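Local atomic coordinates of alpha-galactosidase (Lactobacillus brevis, PDB entry 3MI6), a protein that probably hydrolyses terminal, non-reducing alpha-D-galactose residues from alpha-D-galactosides, including galactose oligosaccharides, galactomannans and galactolipids, as a member of glycoside hydrolase family 36. Residues M350-Q355 with E362-D367; D393-F398 with M407-W412. One frame throughout, in Å; residues are numbered along the deposited sequence.

Interaction 1. Residues M350-Q355 with E362-D367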
HETATM    1  N   MSE D 350      14.109  39.520  38.979  1.00 73.85           N
HETATM    2  CA  MSE D 350      14.179  40.900  38.545  1.00 71.83           C
HETATM    3  C   MSE D 350      15.239  41.074  37.454  1.00 68.29           C
HETATM    4  O   MSE D 350      15.041  41.813  36.490  1.00 63.80           O
HETATM    5  CB  MSE D 350      14.452  41.823  39.731  1.00 75.94           C
HETATM    6  CG  MSE D 350      13.911  43.213  39.508  1.00 80.39           C
HETATM    7 SE   MSE D 350      12.008  43.121  39.078  1.00 95.24          SE
HETATM    8  CE  MSE D 350      11.320  43.055  40.914  1.00 89.18           C
ATOM      9  N   THR D 351      16.365  40.388  37.609  1.00 69.35           N
ATOM     10  CA  THR D 351      17.382  40.415  36.574  1.00 68.71           C
ATOM     11  C   THR D 351      16.756  39.982  35.248  1.00 67.24           C
ATOM     12  O   THR D 351      17.051  40.556  34.202  1.00 69.05           O
ATOM     13  CB  THR D 351      18.618  39.537  36.925  1.00 70.31           C
ATOM     14  OG1 THR D 351      18.272  38.147  36.875  1.00 69.24           O
ATOM     15  CG2 THR D 351      19.157  39.881  38.308  1.00 70.10           C
ATOM     16  N   ILE D 352      15.879  38.984  35.299  1.00 66.61           N
ATOM     17  CA  ILE D 352      15.204  38.510  34.098  1.00 63.66           C
ATOM     18  C   ILE D 352      14.304  39.602  33.548  1.00 60.15           C
ATOM     19  O   ILE D 352      14.467  40.042  32.413  1.00 59.99           O
ATOM     20  CB  ILE D 352      14.382  37.213  34.359  1.00 64.06           C
ATOM     21  CG1 ILE D 352      15.311  36.060  34.747  1.00 66.27           C
ATOM     22  CG2 ILE D 352      13.559  36.817  33.127  1.00 55.16           C
ATOM     23  CD1 ILE D 352      14.650  34.693  34.718  1.00 61.62           C
ATOM     24  N   VAL D 353      13.365  40.050  34.368  1.00 61.77           N
ATOM     25  CA  VAL D 353      12.411  41.069  33.953  1.00 62.98           C
ATOM     26  C   VAL D 353      13.091  42.268  33.281  1.00 61.08           C
ATOM     27  O   VAL D 353      12.566  42.822  32.316  1.00 55.99           O
ATOM     28  CB  VAL D 353      11.531  41.535  35.146  1.00 59.87           C
ATOM     29  CG1 VAL D 353      10.913  42.890  34.868  1.00 60.59           C
ATOM     30  CG2 VAL D 353      10.455  40.509  35.443  1.00 57.61           C
ATOM     31  N   ASN D 354      14.262  42.650  33.789  1.00 63.24           N
ATOM     32  CA  ASN D 354      14.993  43.814  33.288  1.00 61.95           C
ATOM     33  C   ASN D 354      15.631  43.576  31.936  1.00 58.48           C
ATOM     34  O   ASN D 354      15.524  44.410  31.035  1.00 55.97           O
ATOM     35  CB  ASN D 354      16.063  44.251  34.285  1.00 63.17           C
ATOM     36  CG  ASN D 354      15.540  45.244  35.296  1.00 64.29           C
ATOM     37  OD1 ASN D 354      16.063  45.345  36.409  1.00 69.05           O
ATOM     38  ND2 ASN D 354      14.502  45.989  34.916  1.00 58.93           N
ATOM     39  N   GLN D 355      16.311  42.442  31.812  1.00 57.29           N
ATOM     40  CA  GLN D 355      16.854  42.015  30.534  1.00 58.24           C
ATOM     41  C   GLN D 355      15.724  41.802  29.533  1.00 57.28           C
ATOM     42  O   GLN D 355      15.836  42.191  28.370  1.00 55.55           O
ATOM     43  CB  GLN D 355      17.655  40.722  30.688  1.00 59.61           C
ATOM     44  CG  GLN D 355      18.175  40.153  29.372  1.00 56.48           C
ATOM     45  CD  GLN D 355      19.260  41.016  28.759  1.00 57.08           C
ATOM     46  OE1 GLN D 355      20.446  40.725  28.891  1.00 57.21           O
ATOM     47  NE2 GLN D 355      18.857  42.083  28.088  1.00 55.05           N
ATOM     48  N   GLU D 362       7.144  41.626  26.119  1.00 39.35           N
ATOM     49  CA  GLU D 362       5.981  42.408  26.523  1.00 38.12           C
ATOM     50  C   GLU D 362       5.300  41.981  27.814  1.00 44.02           C
ATOM     51  O   GLU D 362       4.432  42.693  28.319  1.00 44.28           O
ATOM     52  CB  GLU D 362       4.951  42.410  25.407  1.00 36.89           C
ATOM     53  CG  GLU D 362       5.290  43.384  24.324  1.00 40.51           C
ATOM     54  CD  GLU D 362       4.512  43.131  23.058  1.00 41.30           C
ATOM     55  OE1 GLU D 362       3.984  42.005  22.919  1.00 40.43           O
ATOM     56  OE2 GLU D 362       4.437  44.054  22.208  1.00 42.11           O
HETATM   57  N   MSE D 363       5.686  40.828  28.348  1.00 45.30           N
HETATM   58  CA  MSE D 363       5.003  40.266  29.508  1.00 45.22           C
HETATM   59  C   MSE D 363       5.880  39.255  30.213  1.00 45.93           C
HETATM   60  O   MSE D 363       6.555  38.453  29.569  1.00 46.20           O
HETATM   61  CB  MSE D 363       3.681  39.603  29.101  1.00 40.62           C
HETATM   62  CG  MSE D 363       3.053  38.782  30.206  1.00 43.12           C
HETATM   63 SE   MSE D 363       1.517  37.729  29.620  1.00 61.58          SE
HETATM   64  CE  MSE D 363       0.184  39.139  29.462  1.00 41.27           C
ATOM     65  N   PHE D 364       5.875  39.296  31.542  1.00 47.34           N
ATOM     66  CA  PHE D 364       6.611  38.321  32.326  1.00 45.90           C
ATOM     67  C   PHE D 364       5.612  37.428  33.034  1.00 43.06           C
ATOM     68  O   PHE D 364       4.620  37.915  33.552  1.00 44.78           O
ATOM     69  CB  PHE D 364       7.536  39.003  33.335  1.00 48.22           C
ATOM     70  CG  PHE D 364       8.314  38.038  34.164  1.00 48.85           C
ATOM     71  CD1 PHE D 364       7.708  37.357  35.205  1.00 50.19           C
ATOM     72  CD2 PHE D 364       9.632  37.789  33.894  1.00 48.09           C
ATOM     73  CE1 PHE D 364       8.409  36.451  35.958  1.00 49.61           C
ATOM     74  CE2 PHE D 364      10.334  36.886  34.648  1.00 52.46           C
ATOM     75  CZ  PHE D 364       9.722  36.213  35.681  1.00 51.36           C
ATOM     76  N   VAL D 365       5.877  36.122  33.029  1.00 42.13           N
ATOM     77  CA  VAL D 365       5.008  35.128  33.664  1.00 45.61           C
ATOM     78  C   VAL D 365       5.725  34.293  34.726  1.00 47.57           C
ATOM     79  O   VAL D 365       6.473  33.375  34.395  1.00 47.29           O
ATOM     80  CB  VAL D 365       4.422  34.131  32.648  1.00 42.77           C
ATOM     81  CG1 VAL D 365       3.438  33.239  33.339  1.00 42.01           C
ATOM     82  CG2 VAL D 365       3.769  34.849  31.486  1.00 42.51           C
ATOM     83  N   LEU D 366       5.483  34.601  35.997  1.00 44.91           N
ATOM     84  CA  LEU D 366       6.041  33.821  37.083  1.00 46.33           C
ATOM     85  C   LEU D 366       5.380  32.433  37.113  1.00 52.58           C
ATOM     86  O   LEU D 366       4.147  32.330  37.166  1.00 50.98           O
ATOM     87  CB  LEU D 366       5.800  34.563  38.386  1.00 49.56           C
ATOM     88  CG  LEU D 366       6.193  33.894  39.693  1.00 54.68           C
ATOM     89  CD1 LEU D 366       7.670  33.655  39.721  1.00 53.32           C
ATOM     90  CD2 LEU D 366       5.759  34.769  40.861  1.00 59.14           C
ATOM     91  N   ASP D 367       6.181  31.366  37.062  1.00 50.47           N
ATOM     92  CA  ASP D 367       5.619  30.014  36.991  1.00 49.56           C
ATOM     93  C   ASP D 367       5.610  29.338  38.357  1.00 51.56           C
ATOM     94  O   ASP D 367       5.581  30.004  39.392  1.00 55.66           O
ATOM     95  CB  ASP D 367       6.358  29.143  35.955  1.00 52.13           C
ATOM     96  CG  ASP D 367       5.435  28.114  35.258  1.00 52.43           C
ATOM     97  OD1 ASP D 367       4.808  28.460  34.224  1.00 49.17           O
ATOM     98  OD2 ASP D 367       5.356  26.957  35.731  1.00 48.01           O
TER
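Val353 lies over one face of the Phe364 ring, and Ile352 meets the same ring at its edge; between them these three side chains make the whole contact. On Val353 the CG2 methyl does the touching, 3.2 Å from Phe364 CD2 and 3.5 Å from Phe364 CG, so it sits over the CG-CD2 side of the ring. Ile352 comes in almost within the ring plane, its CG2 3.6 Å from Phe364 CE2. Each aliphatic side chain crosses that of Phe364 at about a right angle. CB of Phe364 is directed toward the helix, and with CG anti to the backbone N (chi1 180°) the ring is brought against both CG2 methyls, where two consecutive helix residues hold it by a face and an edge. An alanine in place of Phe364 is likely to leave both CG2 methyls without their partner and open a gap between helix and strand. Everything that meets here is hydrocarbon and buried. Helix 346-358 is packed on the outside of the parallel eight-stranded barrel, just ahead of strand 363-366 in the chain. Leu349 of this helix also touches Phe364, while Val353 reaches on to Val402 of the next helix, 394-404. The strand itself is hydrogen-bonded between strands 333-335 and 408-413.

Interaction 2. Residues D393-F398 with M407-W412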
ATOM      1  N   ASP D 393       7.978  41.023  50.196  1.00 92.67           N
ATOM      2  CA  ASP D 393       6.953  42.064  50.217  1.00 93.49           C
ATOM      3  C   ASP D 393       5.727  41.633  49.420  1.00 90.35           C
ATOM      4  O   ASP D 393       5.085  42.446  48.756  1.00 90.43           O
ATOM      5  CB  ASP D 393       7.502  43.387  49.660  1.00 94.85           C
ATOM      6  CG  ASP D 393       8.612  43.986  50.527  1.00 96.82           C
ATOM      7  OD1 ASP D 393       9.414  43.227  51.116  1.00 95.24           O
ATOM      8  OD2 ASP D 393       8.694  45.231  50.605  1.00 98.75           O
ATOM      9  N   GLY D 394       5.407  40.346  49.493  1.00 89.34           N
ATOM     10  CA  GLY D 394       4.294  39.793  48.747  1.00 87.65           C
ATOM     11  C   GLY D 394       4.494  39.960  47.253  1.00 88.17           C
ATOM     12  O   GLY D 394       5.474  40.560  46.812  1.00 89.10           O
ATOM     13  N   ILE D 395       3.563  39.428  46.470  1.00 87.18           N
ATOM     14  CA  ILE D 395       3.643  39.539  45.020  1.00 85.30           C
ATOM     15  C   ILE D 395       3.308  40.953  44.544  1.00 87.33           C
ATOM     16  O   ILE D 395       3.908  41.444  43.584  1.00 85.82           O
ATOM     17  CB  ILE D 395       2.723  38.523  44.323  1.00 81.91           C
ATOM     18  CG1 ILE D 395       3.382  37.144  44.304  1.00 79.40           C
ATOM     19  CG2 ILE D 395       2.436  38.955  42.910  1.00 78.54           C
ATOM     20  CD1 ILE D 395       4.699  37.107  43.569  1.00 79.29           C
ATOM     21  N   GLU D 396       2.362  41.604  45.221  1.00 85.66           N
ATOM     22  CA  GLU D 396       1.927  42.955  44.859  1.00 83.99           C
ATOM     23  C   GLU D 396       3.092  43.847  44.445  1.00 87.20           C
ATOM     24  O   GLU D 396       2.984  44.638  43.507  1.00 85.49           O
ATOM     25  CB  GLU D 396       1.168  43.597  46.019  1.00 83.29           C
ATOM     26  CG  GLU D 396       1.495  42.991  47.380  1.00 89.90           C
ATOM     27  CD  GLU D 396       0.672  41.744  47.683  1.00 89.40           C
ATOM     28  OE1 GLU D 396      -0.433  41.898  48.250  1.00 85.15           O
ATOM     29  OE2 GLU D 396       1.121  40.619  47.359  1.00 86.27           O
ATOM     30  N   HIS D 397       4.208  43.707  45.150  1.00 88.46           N
ATOM     31  CA  HIS D 397       5.399  44.486  44.859  1.00 89.11           C
ATOM     32  C   HIS D 397       6.016  44.094  43.521  1.00 84.95           C
ATOM     33  O   HIS D 397       6.221  44.938  42.651  1.00 85.33           O
ATOM     34  CB  HIS D 397       6.427  44.329  45.985  1.00 91.83           C
ATOM     35  CG  HIS D 397       7.778  44.879  45.650  1.00 92.97           C
ATOM     36  ND1 HIS D 397       8.948  44.243  46.003  1.00 90.49           N
ATOM     37  CD2 HIS D 397       8.144  45.997  44.979  1.00 93.62           C
ATOM     38  CE1 HIS D 397       9.976  44.949  45.572  1.00 93.23           C
ATOM     39  NE2 HIS D 397       9.516  46.018  44.945  1.00 93.91           N
ATOM     40  N   PHE D 398       6.308  42.808  43.368  1.00 84.79           N
ATOM     41  CA  PHE D 398       6.991  42.288  42.183  1.00 82.62           C
ATOM     42  C   PHE D 398       6.260  42.620  40.890  1.00 78.21           C
ATOM     43  O   PHE D 398       6.883  42.793  39.849  1.00 75.11           O
ATOM     44  CB  PHE D 398       7.177  40.775  42.313  1.00 80.68           C
ATOM     45  CG  PHE D 398       7.781  40.123  41.105  1.00 77.82           C
ATOM     46  CD1 PHE D 398       9.025  40.509  40.640  1.00 80.31           C
ATOM     47  CD2 PHE D 398       7.119  39.093  40.452  1.00 76.53           C
ATOM     48  CE1 PHE D 398       9.597  39.893  39.532  1.00 76.08           C
ATOM     49  CE2 PHE D 398       7.685  38.471  39.344  1.00 71.92           C
ATOM     50  CZ  PHE D 398       8.928  38.875  38.886  1.00 70.93           C
HETATM   51  N   MSE D 407       5.493  46.637  31.272  1.00 56.77           N
HETATM   52  CA  MSE D 407       5.226  45.254  30.916  1.00 53.19           C
HETATM   53  C   MSE D 407       3.981  44.673  31.576  1.00 52.73           C
HETATM   54  O   MSE D 407       3.401  45.273  32.473  1.00 55.07           O
HETATM   55  CB  MSE D 407       6.426  44.394  31.257  1.00 55.52           C
HETATM   56  CG  MSE D 407       7.517  44.453  30.216  1.00 54.54           C
HETATM   57 SE   MSE D 407       8.901  43.164  30.655  1.00 75.90          SE
HETATM   58  CE  MSE D 407       9.784  44.128  32.080  1.00 68.19           C
ATOM     59  N   LYS D 408       3.566  43.502  31.108  1.00 50.41           N
ATOM     60  CA  LYS D 408       2.405  42.824  31.666  1.00 46.42           C
ATOM     61  C   LYS D 408       2.873  41.740  32.608  1.00 45.00           C
ATOM     62  O   LYS D 408       4.002  41.298  32.523  1.00 45.39           O
ATOM     63  CB  LYS D 408       1.547  42.225  30.561  1.00 42.70           C
ATOM     64  CG  LYS D 408       0.726  43.240  29.801  1.00 43.23           C
ATOM     65  CD  LYS D 408       0.041  42.605  28.604  1.00 40.01           C
ATOM     66  CE  LYS D 408      -0.974  43.541  27.962  1.00 38.45           C
ATOM     67  NZ  LYS D 408      -1.662  42.858  26.827  1.00 40.83           N
ATOM     68  N   PHE D 409       2.004  41.313  33.513  1.00 47.27           N
ATOM     69  CA  PHE D 409       2.391  40.322  34.507  1.00 46.21           C
ATOM     70  C   PHE D 409       1.403  39.182  34.557  1.00 45.10           C
ATOM     71  O   PHE D 409       0.194  39.397  34.533  1.00 46.33           O
ATOM     72  CB  PHE D 409       2.519  40.955  35.893  1.00 48.82           C
ATOM     73  CG  PHE D 409       2.940  39.991  36.947  1.00 50.08           C
ATOM     74  CD1 PHE D 409       4.222  39.467  36.947  1.00 51.54           C
ATOM     75  CD2 PHE D 409       2.060  39.596  37.936  1.00 52.17           C
ATOM     76  CE1 PHE D 409       4.621  38.570  37.907  1.00 50.50           C
ATOM     77  CE2 PHE D 409       2.454  38.703  38.903  1.00 51.68           C
ATOM     78  CZ  PHE D 409       3.739  38.190  38.887  1.00 52.87           C
ATOM     79  N   GLY D 410       1.926  37.967  34.626  1.00 42.78           N
ATOM     80  CA  GLY D 410       1.085  36.791  34.696  1.00 44.61           C
ATOM     81  C   GLY D 410       1.670  35.806  35.677  1.00 47.15           C
ATOM     82  O   GLY D 410       2.877  35.850  35.952  1.00 45.58           O
ATOM     83  N   LEU D 411       0.819  34.937  36.222  1.00 44.98           N
ATOM     84  CA  LEU D 411       1.289  33.882  37.116  1.00 46.31           C
ATOM     85  C   LEU D 411       0.516  32.574  36.977  1.00 44.85           C
ATOM     86  O   LEU D 411      -0.548  32.522  36.376  1.00 44.61           O
ATOM     87  CB  LEU D 411       1.365  34.352  38.586  1.00 52.21           C
ATOM     88  CG  LEU D 411       0.117  34.413  39.475  1.00 53.63           C
ATOM     89  CD1 LEU D 411      -0.247  33.032  39.934  1.00 54.01           C
ATOM     90  CD2 LEU D 411       0.349  35.292  40.689  1.00 55.58           C
ATOM     91  N   TRP D 412       1.081  31.532  37.575  1.00 47.73           N
ATOM     92  CA  TRP D 412       0.713  30.139  37.367  1.00 44.85           C
ATOM     93  C   TRP D 412      -0.090  29.597  38.556  1.00 47.03           C
ATOM     94  O   TRP D 412       0.337  29.677  39.704  1.00 47.30           O
ATOM     95  CB  TRP D 412       2.026  29.360  37.202  1.00 43.09           C
ATOM     96  CG  TRP D 412       1.954  27.882  37.029  1.00 44.40           C
ATOM     97  CD1 TRP D 412       2.148  27.196  35.874  1.00 46.38           C
ATOM     98  CD2 TRP D 412       1.743  26.892  38.053  1.00 47.13           C
ATOM     99  NE1 TRP D 412       2.052  25.844  36.100  1.00 47.10           N
ATOM    100  CE2 TRP D 412       1.803  25.630  37.430  1.00 47.36           C
ATOM    101  CE3 TRP D 412       1.500  26.951  39.432  1.00 47.24           C
ATOM    102  CZ2 TRP D 412       1.617  24.432  38.135  1.00 48.28           C
ATOM    103  CZ3 TRP D 412       1.324  25.766  40.128  1.00 46.58           C
ATOM    104  CH2 TRP D 412       1.381  24.524  39.482  1.00 44.94           C
TER
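Phe409 reaches out from its strand to overlap the ring of Phe398, and another corner of the Phe409 ring rests on Ile395. The outer end of the Phe409 ring is shared between the two: CE1 and CZ serve the phenylalanine, CE2 the isoleucine. Phe409 CE1 lies 3.4 Å from Phe398 CE2 and 3.6 Å from Phe398 CD2, and Phe409 CZ is 3.8 Å from Phe398 CD2. The ring planes stand nearly perpendicular, at 89°, with centroids 5.4 Å apart, and the approach is oblique, one flank of the Phe398 ring being met by the outer end of Phe409. Ile395 makes a lighter touch, its CG2 4.0 Å from Phe409 CE2. In both phenylalanines CG is anti to the backbone N (chi1 176° for Phe398 and -179° for Phe409), an extended setting that lets the rings span a wide separation: the CA atoms of Phe398 and Phe409 are 9.2 Å apart. Ile395 and Phe398 are three residues apart. Ile395 directs its CB toward strand 408-413, whereas Phe398 leaves the helix to one side and only the CD2-CE2 side of its ring arrives at Phe409; together they cover the strand in the way an outer helix does in a TIM barrel. Further along that helix, Ser399, Val402 and His403 also touch Phe409, and Leu473 adds a contact from a loop. Ile395, for its part, meets Ala471 of helix 454-471. With only carbon meeting carbon in a buried place, the pairing between the two segments has no polar group to direct it; it rests on the fit of the side chains and the exclusion of water.

Interactions 1 and 2 are successive steps round one TIM barrel, their centres about 10 Å apart. They follow in series along the chain: helix 346-358 leads to strand 363-366, then helix 394-404 to strand 408-413. The two strands are parallel neighbours, joined through Gly410, whose N lies 2.9 Å from Phe364 O and whose O lies 2.9 Å from Leu366 N, both probable hydrogen bonds. Outside the barrel, the helices touch through Met350 and Phe398. At the strand ends, Asp367, a predicted substrate-binding residue, touches Trp412; Asp367 is salt-bridged to Lys477 and Trp412 is hydrogen-bonded to Asp479, the predicted nucleophile. Both contacts lie in the helix-on-strand layer, the predicted site at the strand ends.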